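Local structure of sulfotransferase (3RNL) at residues A[118-123]-A[281-286]. The protein probably transfers sulfuryl groups to an acceptor molecule, and binds magnesium ions. Sequence-based numbering, arbitrary orientation.
Sequences NPVDRA and AFFAPD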
loop_
_atom_site.group_PDB
_atom_site.type_symbol
_atom_site.label_atom_id
_atom_site.label_comp_id
_atom_site.label_asym_id
_atom_site.label_seq_id
_atom_site.Cartn_x
_atom_site.Cartn_y
_atom_site.Cartn_z
ATOM N N ASN A 118 5.470 1.069 10.821
ATOM C CA ASN A 118 6.110 0.026 11.627
ATOM C C ASN A 118 5.258 -1.234 11.450
ATOM O O ASN A 118 4.052 -1.220 11.709
ATOM C CB ASN A 118 6.084 0.470 13.092
ATOM C CG ASN A 118 6.615 -0.577 14.063
ATOM O OD1 ASN A 118 6.745 -1.757 13.738
ATOM N ND2 ASN A 118 6.927 -0.129 15.283
ATOM N N PRO A 119 5.877 -2.333 10.985
ATOM C CA PRO A 119 5.067 -3.502 10.606
ATOM C C PRO A 119 4.381 -4.171 11.798
ATOM O O PRO A 119 3.434 -4.930 11.599
ATOM C CB PRO A 119 6.093 -4.464 9.982
ATOM C CG PRO A 119 7.441 -3.991 10.501
ATOM C CD PRO A 119 7.289 -2.486 10.595
ATOM N N VAL A 120 4.858 -3.910 13.008
ATOM C CA VAL A 120 4.165 -4.404 14.195
ATOM C C VAL A 120 2.796 -3.706 14.322
ATOM O O VAL A 120 1.763 -4.353 14.526
ATOM C CB VAL A 120 4.988 -4.163 15.465
ATOM C CG1 VAL A 120 4.219 -4.672 16.692
ATOM C CG2 VAL A 120 6.339 -4.868 15.357
ATOM N N ASP A 121 2.803 -2.376 14.200
ATOM C CA ASP A 121 1.566 -1.590 14.264
ATOM C C ASP A 121 0.666 -1.877 13.077
ATOM O O ASP A 121 -0.560 -1.877 13.202
ATOM C CB ASP A 121 1.883 -0.094 14.329
ATOM C CG ASP A 121 2.577 0.283 15.630
ATOM O OD1 ASP A 121 2.019 -0.010 16.703
ATOM O OD2 ASP A 121 3.679 0.854 15.586
ATOM N N ARG A 122 1.272 -2.085 11.916
ATOM C CA ARG A 122 0.502 -2.383 10.702
ATOM C C ARG A 122 -0.284 -3.681 10.882
ATOM O O ARG A 122 -1.461 -3.777 10.499
ATOM C CB ARG A 122 1.430 -2.532 9.487
ATOM C CG ARG A 122 0.679 -2.551 8.137
ATOM C CD ARG A 122 1.376 -3.434 7.105
ATOM N NE ARG A 122 1.196 -4.841 7.467
ATOM C CZ ARG A 122 0.079 -5.528 7.238
ATOM N NH1 ARG A 122 -0.957 -4.938 6.630
ATOM N NH2 ARG A 122 -0.010 -6.799 7.623
ATOM N N ALA A 123 0.368 -4.692 11.450
ATOM C CA ALA A 123 -0.303 -5.975 11.674
ATOM C C ALA A 123 -1.514 -5.776 12.578
ATOM O O ALA A 123 -2.597 -6.305 12.322
ATOM C CB ALA A 123 0.671 -6.992 12.294
ATOM N N ALA A 281 11.010 -8.203 17.193
ATOM C CA ALA A 281 12.176 -9.032 16.899
ATOM C C ALA A 281 12.003 -9.784 15.578
ATOM O O ALA A 281 12.963 -9.964 14.817
ATOM C CB ALA A 281 12.435 -10.017 18.056
ATOM N N PHE A 282 10.782 -10.232 15.309
ATOM C CA PHE A 282 10.512 -10.968 14.074
ATOM C C PHE A 282 10.856 -10.148 12.829
ATOM O O PHE A 282 11.490 -10.654 11.895
ATOM C CB PHE A 282 9.045 -11.398 13.985
ATOM C CG PHE A 282 8.680 -11.979 12.642
ATOM C CD1 PHE A 282 9.005 -13.292 12.334
ATOM C CD2 PHE A 282 8.062 -11.191 11.673
ATOM C CE1 PHE A 282 8.689 -13.822 11.087
ATOM C CE2 PHE A 282 7.745 -11.710 10.429
ATOM C CZ PHE A 282 8.067 -13.031 10.134
ATOM N N PHE A 283 10.431 -8.888 12.825
ATOM C CA PHE A 283 10.633 -8.010 11.668
ATOM C C PHE A 283 12.029 -7.384 11.626
ATOM O O PHE A 283 12.424 -6.831 10.597
ATOM C CB PHE A 283 9.590 -6.876 11.664
ATOM C CG PHE A 283 8.185 -7.338 11.355
ATOM C CD1 PHE A 283 7.870 -7.842 10.106
ATOM C CD2 PHE A 283 7.182 -7.259 12.315
ATOM C CE1 PHE A 283 6.562 -8.265 9.813
ATOM C CE2 PHE A 283 5.886 -7.686 12.034
ATOM C CZ PHE A 283 5.578 -8.182 10.771
ATOM N N ALA A 284 12.774 -7.466 12.725
ATOM C CA ALA A 284 14.031 -6.713 12.837
ATOM C C ALA A 284 15.042 -6.947 11.704
ATOM O O ALA A 284 15.618 -5.990 11.177
ATOM C CB ALA A 284 14.683 -6.922 14.203
ATOM N N PRO A 285 15.275 -8.215 11.320
ATOM C CA PRO A 285 16.254 -8.395 10.236
ATOM C C PRO A 285 15.767 -7.772 8.923
ATOM O O PRO A 285 16.570 -7.195 8.171
ATOM C CB PRO A 285 16.376 -9.921 10.113
ATOM C CG PRO A 285 15.958 -10.438 11.506
ATOM C CD PRO A 285 14.846 -9.499 11.908
ATOM N N ASP A 286 14.472 -7.872 8.651
ATOM C CA ASP A 286 13.920 -7.283 7.430
ATOM C C ASP A 286 13.996 -5.762 7.487
ATOM O O ASP A 286 14.280 -5.103 6.482
ATOM C CB ASP A 286 12.474 -7.740 7.214
ATOM C CG ASP A 286 12.013 -7.530 5.786
ATOM O OD1 ASP A 286 12.404 -8.343 4.913
ATOM O OD2 ASP A 286 11.272 -6.558 5.545
#
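Phe283 holds its ring between two neighbours: Pro119 covers one face and Phe282, the preceding residue on the same helix, meets the opposite one with its edge. Pro119 CB stands 3.6 Å from the centroid of the Phe283 ring and only 1° off its normal, a CH-pi contact centred on the face. The proline CG reaches on toward the root of the ring, with CG of Pro119 3.5 Å from CG of Phe283. From the other side Phe282 comes edge-on, its CD2 over the centre of the Phe283 ring and the two planes nearly perpendicular; Phe283 CE1 in turn lies in the plane of the Phe282 ring, at its edge. Val120 adds one methyl at an oblique angle, its CG2 lying 4.0 Å from Phe283 CD2; the valine CG1 is the branch anti to the backbone N (chi1 179°), which puts CG2 beside that nitrogen and within reach of the ring.

All three touching residues are buried, and no hydrogen bond crosses between 118-123 and 281-286. Within 118-123 the N-cap bond runs from Val120 N to Asn118 OD1, 3.0 Å, the donor standing above the carbonyl plane. Nearby, Tyr167 and Trp301 also pack on Pro119, and Asp121 forms a salt bridge with Arg276, a further, polar tie between the two helices.

Pro119 is thus the first residue of helix 119-132, which follows strand 111-116 of the parallel sheet; the packing joins this helix start to the last modelled helix, 273-294, in an alpha-beta-alpha sandwich, consistent with the P-loop NTPase clan to which sulfotransferases belong.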